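Local atomic coordinates of complement factor H (Mus musculus, PDB entry 2YBY), a protein that regulates the complement system of innate immunity, probably by restraining activation on host surfaces through a chain of sushi domains. Residues 4-16 / 52-65. The protein carries 1 engineered substitution. Residues are numbered along the deposited sequence; the frame is centred on the assembly and turned at random.
Sequences PCEFPQFKYGRLY and LRCTAQGWEPEVPC
The indole of W59 stands between P8 and C5, a compact example of how a sushi (SCR) domain builds a core from few residues. P8 CB lies over the five-membered ring, 3.7 Å from its centroid, in a CH-pi contact; on the opposite face C5 brings CB to 3.6 Å from W59 CZ2 and places SG over the five-membered ring in a sulfur-aromatic contact. At the indole edge, NE1 donates to E6 O at 2.7 Å, the acceptor lying almost in the ring plane, a somewhat bent bond (147°) that, with the packing on both faces, helps fix the rotation of the indole. C5 SG, anti to its own carbonyl carbon (chi1 -68°), closes the disulfide to C54 SG. L52 CD2 presses on P8 CB at a tight 3.3 Å.

Farther along, P64 CG sits over one face of the F10 ring, 3.8 Å from its centroid, while C65 SG meets that ring at its edge. Water 1 links the backbones, donating a hydrogen bond to K11 O and accepting one from C65 N. In the next shell, Y35 packs edge-to-face on F10 and its hydroxyl is hydrogen-bonded to P64 O, and C37 completes the disulfide of C65. Each disulfide thus borders an aromatic ring, but C5-C54 alone ties the two segments covalently; the rest is apolar packing, one indole hydrogen bond and a bridging water.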
# COMPACT_ATOMS: atom_id res chain seq x y z
N PRO A 4 -10.41 8.86 -22.90
CA PRO A 4 -11.44 8.50 -21.92
C PRO A 4 -11.09 8.67 -20.45
O PRO A 4 -11.99 8.51 -19.63
CB PRO A 4 -11.67 7.03 -22.22
CG PRO A 4 -10.35 6.52 -22.63
CD PRO A 4 -9.64 7.67 -23.33
N CYS A 5 -9.82 8.93 -20.11
CA CYS A 5 -9.39 9.03 -18.71
C CYS A 5 -9.33 10.45 -18.24
O CYS A 5 -8.44 11.19 -18.67
CB CYS A 5 -8.06 8.33 -18.50
SG CYS A 5 -8.15 6.54 -18.69
N GLU A 6 -10.23 10.82 -17.34
CA GLU A 6 -10.26 12.17 -16.80
C GLU A 6 -9.19 12.35 -15.72
O GLU A 6 -8.57 11.37 -15.28
CB GLU A 6 -11.67 12.52 -16.27
CG GLU A 6 -12.76 12.56 -17.34
CD GLU A 6 -12.74 13.72 -18.32
OE1 GLU A 6 -12.49 14.87 -17.89
OE2 GLU A 6 -13.06 13.50 -19.50
N PHE A 7 -9.01 13.60 -15.25
CA PHE A 7 -8.02 13.92 -14.21
C PHE A 7 -8.26 13.00 -12.99
O PHE A 7 -9.40 12.97 -12.49
CB PHE A 7 -8.12 15.41 -13.82
CG PHE A 7 -7.18 15.80 -12.70
CD1 PHE A 7 -5.82 15.56 -12.79
CD2 PHE A 7 -7.68 16.35 -11.52
CE1 PHE A 7 -4.97 15.86 -11.72
CE2 PHE A 7 -6.83 16.64 -10.46
CZ PHE A 7 -5.50 16.40 -10.57
N PRO A 8 -7.28 12.15 -12.61
CA PRO A 8 -7.52 11.20 -11.52
C PRO A 8 -7.40 11.80 -10.13
O PRO A 8 -6.34 12.34 -9.78
CB PRO A 8 -6.46 10.13 -11.75
CG PRO A 8 -5.34 10.83 -12.36
CD PRO A 8 -5.92 11.99 -13.16
N GLN A 9 -8.50 11.71 -9.35
CA GLN A 9 -8.52 12.18 -7.96
C GLN A 9 -8.96 11.03 -7.07
O GLN A 9 -10.00 10.45 -7.32
CB GLN A 9 -9.44 13.36 -7.79
CG GLN A 9 -9.02 14.49 -8.71
CD GLN A 9 -9.77 15.76 -8.44
OE1 GLN A 9 -9.41 16.52 -7.55
NE2 GLN A 9 -10.82 15.99 -9.20
N PHE A 10 -8.12 10.63 -6.09
CA PHE A 10 -8.39 9.45 -5.27
C PHE A 10 -7.95 9.69 -3.83
O PHE A 10 -7.30 10.70 -3.58
CB PHE A 10 -7.63 8.24 -5.86
CG PHE A 10 -6.18 8.47 -6.22
CD1 PHE A 10 -5.83 9.00 -7.46
CD2 PHE A 10 -5.18 8.26 -5.30
CE1 PHE A 10 -4.49 9.20 -7.79
CE2 PHE A 10 -3.85 8.50 -5.61
CZ PHE A 10 -3.51 8.98 -6.86
N LYS A 11 -8.36 8.84 -2.88
CA LYS A 11 -8.00 9.04 -1.48
C LYS A 11 -6.59 8.63 -1.16
O LYS A 11 -6.04 7.71 -1.77
CB LYS A 11 -8.94 8.27 -0.52
CG LYS A 11 -10.37 8.78 -0.53
CD LYS A 11 -11.14 8.31 0.71
CE LYS A 11 -11.08 9.29 1.86
NZ LYS A 11 -11.89 8.81 3.01
N TYR A 12 -6.04 9.28 -0.16
CA TYR A 12 -4.77 8.99 0.43
C TYR A 12 -3.54 9.08 -0.47
O TYR A 12 -2.51 8.48 -0.18
CB TYR A 12 -4.81 7.62 1.11
CG TYR A 12 -6.04 7.41 1.96
CD1 TYR A 12 -6.35 8.28 3.00
CD2 TYR A 12 -6.89 6.33 1.74
CE1 TYR A 12 -7.46 8.05 3.83
CE2 TYR A 12 -8.00 6.10 2.54
CZ TYR A 12 -8.30 6.99 3.56
OH TYR A 12 -9.39 6.78 4.38
N GLY A 13 -3.63 9.90 -1.49
CA GLY A 13 -2.49 10.15 -2.35
C GLY A 13 -2.86 11.02 -3.53
O GLY A 13 -4.02 11.43 -3.71
N ARG A 14 -1.84 11.23 -4.37
CA ARG A 14 -2.01 12.08 -5.55
C ARG A 14 -0.95 11.88 -6.59
O ARG A 14 0.15 11.46 -6.28
CB ARG A 14 -1.97 13.57 -5.13
CG ARG A 14 -0.70 13.85 -4.34
CD ARG A 14 -0.88 14.79 -3.19
NE ARG A 14 -1.40 14.15 -1.98
CZ ARG A 14 -2.68 14.10 -1.59
NH1 ARG A 14 -3.64 14.66 -2.33
NH2 ARG A 14 -3.02 13.50 -0.45
N LEU A 15 -1.24 12.25 -7.81
CA LEU A 15 -0.22 12.31 -8.85
C LEU A 15 0.86 13.31 -8.45
O LEU A 15 0.59 14.36 -7.82
CB LEU A 15 -0.82 12.86 -10.17
CG LEU A 15 -1.87 12.04 -10.90
CD1 LEU A 15 -1.99 12.49 -12.36
CD2 LEU A 15 -1.62 10.60 -10.82
N TYR A 16 2.09 13.03 -8.89
CA TYR A 16 3.15 14.02 -8.83
C TYR A 16 2.81 15.05 -9.93
O TYR A 16 2.13 14.73 -10.91
CB TYR A 16 4.51 13.42 -9.16
CG TYR A 16 5.14 12.60 -8.05
CD1 TYR A 16 5.98 13.19 -7.11
CD2 TYR A 16 4.96 11.23 -7.99
CE1 TYR A 16 6.57 12.44 -6.10
CE2 TYR A 16 5.59 10.46 -7.02
CZ TYR A 16 6.43 11.06 -6.10
OH TYR A 16 7.02 10.27 -5.14
N LEU A 52 -0.09 5.23 -12.16
CA LEU A 52 -1.54 5.15 -12.33
C LEU A 52 -1.71 5.04 -13.84
O LEU A 52 -1.16 5.89 -14.56
CB LEU A 52 -2.24 6.38 -11.80
CG LEU A 52 -3.75 6.17 -11.57
CD1 LEU A 52 -4.02 5.30 -10.36
CD2 LEU A 52 -4.48 7.47 -11.47
N ARG A 53 -2.36 3.99 -14.32
CA ARG A 53 -2.44 3.70 -15.74
C ARG A 53 -3.80 3.90 -16.31
O ARG A 53 -4.78 3.42 -15.74
CB ARG A 53 -2.02 2.26 -16.00
CG ARG A 53 -0.53 2.04 -15.70
CD ARG A 53 -0.15 0.57 -15.73
NE ARG A 53 1.21 0.41 -15.20
CZ ARG A 53 2.33 0.55 -15.90
NH1 ARG A 53 2.29 0.84 -17.20
NH2 ARG A 53 3.50 0.41 -15.30
N CYS A 54 -3.88 4.59 -17.45
CA CYS A 54 -5.17 4.77 -18.12
C CYS A 54 -5.44 3.50 -18.97
O CYS A 54 -4.71 3.25 -19.92
CB CYS A 54 -5.17 6.01 -18.98
SG CYS A 54 -6.65 6.14 -20.01
N THR A 55 -6.43 2.69 -18.59
CA THR A 55 -6.73 1.44 -19.29
C THR A 55 -8.12 1.52 -19.92
O THR A 55 -8.87 2.46 -19.67
CB THR A 55 -6.66 0.24 -18.33
OG1 THR A 55 -7.87 0.10 -17.61
CG2 THR A 55 -5.46 0.26 -17.43
N ALA A 56 -8.51 0.45 -20.63
CA ALA A 56 -9.87 0.35 -21.21
C ALA A 56 -10.96 0.23 -20.13
O ALA A 56 -12.14 0.41 -20.42
CB ALA A 56 -9.93 -0.84 -22.15
N GLN A 57 -10.56 -0.04 -18.85
CA GLN A 57 -11.47 -0.09 -17.71
C GLN A 57 -11.33 1.19 -16.84
O GLN A 57 -11.91 1.27 -15.76
CB GLN A 57 -11.19 -1.38 -16.90
CG GLN A 57 -11.82 -2.63 -17.55
CD GLN A 57 -11.13 -3.93 -17.23
OE1 GLN A 57 -10.36 -4.05 -16.27
NE2 GLN A 57 -11.41 -4.96 -18.03
N GLY A 58 -10.66 2.21 -17.38
CA GLY A 58 -10.41 3.45 -16.67
C GLY A 58 -9.10 3.36 -15.91
O GLY A 58 -8.27 2.51 -16.21
N TRP A 59 -8.91 4.24 -14.94
CA TRP A 59 -7.67 4.23 -14.16
C TRP A 59 -7.51 2.98 -13.36
O TRP A 59 -8.50 2.48 -12.78
CB TRP A 59 -7.67 5.42 -13.20
CG TRP A 59 -7.58 6.73 -13.89
CD1 TRP A 59 -8.54 7.70 -13.96
CD2 TRP A 59 -6.43 7.26 -14.58
NE1 TRP A 59 -8.08 8.78 -14.67
CE2 TRP A 59 -6.78 8.53 -15.06
CE3 TRP A 59 -5.15 6.75 -14.87
CZ2 TRP A 59 -5.92 9.29 -15.83
CZ3 TRP A 59 -4.28 7.53 -15.61
CH2 TRP A 59 -4.65 8.80 -16.04
N GLU A 60 -6.27 2.48 -13.32
CA GLU A 60 -5.90 1.34 -12.51
C GLU A 60 -4.59 1.69 -11.77
O GLU A 60 -3.68 2.25 -12.38
CB GLU A 60 -5.71 0.05 -13.35
CG GLU A 60 -7.01 -0.40 -14.01
CD GLU A 60 -6.99 -1.81 -14.55
OE1 GLU A 60 -5.90 -2.31 -14.90
OE2 GLU A 60 -8.08 -2.44 -14.58
N PRO A 61 -4.47 1.33 -10.48
CA PRO A 61 -5.47 0.63 -9.63
C PRO A 61 -6.74 1.40 -9.32
O PRO A 61 -6.75 2.63 -9.37
CB PRO A 61 -4.68 0.28 -8.37
CG PRO A 61 -3.21 0.50 -8.70
CD PRO A 61 -3.21 1.56 -9.76
N GLU A 62 -7.83 0.68 -9.02
CA GLU A 62 -9.09 1.31 -8.66
C GLU A 62 -8.92 2.10 -7.39
O GLU A 62 -9.57 3.14 -7.21
CB GLU A 62 -10.19 0.28 -8.39
CG GLU A 62 -10.59 -0.55 -9.58
CD GLU A 62 -11.75 -1.47 -9.24
OE1 GLU A 62 -11.83 -1.97 -8.09
OE2 GLU A 62 -12.58 -1.69 -10.15
N VAL A 63 -8.13 1.56 -6.45
CA VAL A 63 -7.82 2.17 -5.16
C VAL A 63 -6.27 2.29 -5.15
O VAL A 63 -5.54 1.39 -4.78
CB VAL A 63 -8.39 1.35 -3.96
CG1 VAL A 63 -8.09 2.03 -2.63
CG2 VAL A 63 -9.90 1.13 -4.13
N PRO A 64 -5.75 3.44 -5.60
CA PRO A 64 -4.30 3.53 -5.81
C PRO A 64 -3.45 3.48 -4.56
O PRO A 64 -2.27 3.11 -4.64
CB PRO A 64 -4.16 4.87 -6.53
CG PRO A 64 -5.46 5.04 -7.24
CD PRO A 64 -6.44 4.58 -6.22
N CYS A 65 -4.01 3.98 -3.45
CA CYS A 65 -3.31 4.05 -2.18
C CYS A 65 -4.10 3.26 -1.16
O CYS A 65 -5.30 3.51 -0.95
CB CYS A 65 -3.14 5.49 -1.76
SG CYS A 65 -2.02 6.42 -2.82
O HOH W 1 -6.62 5.30 -2.70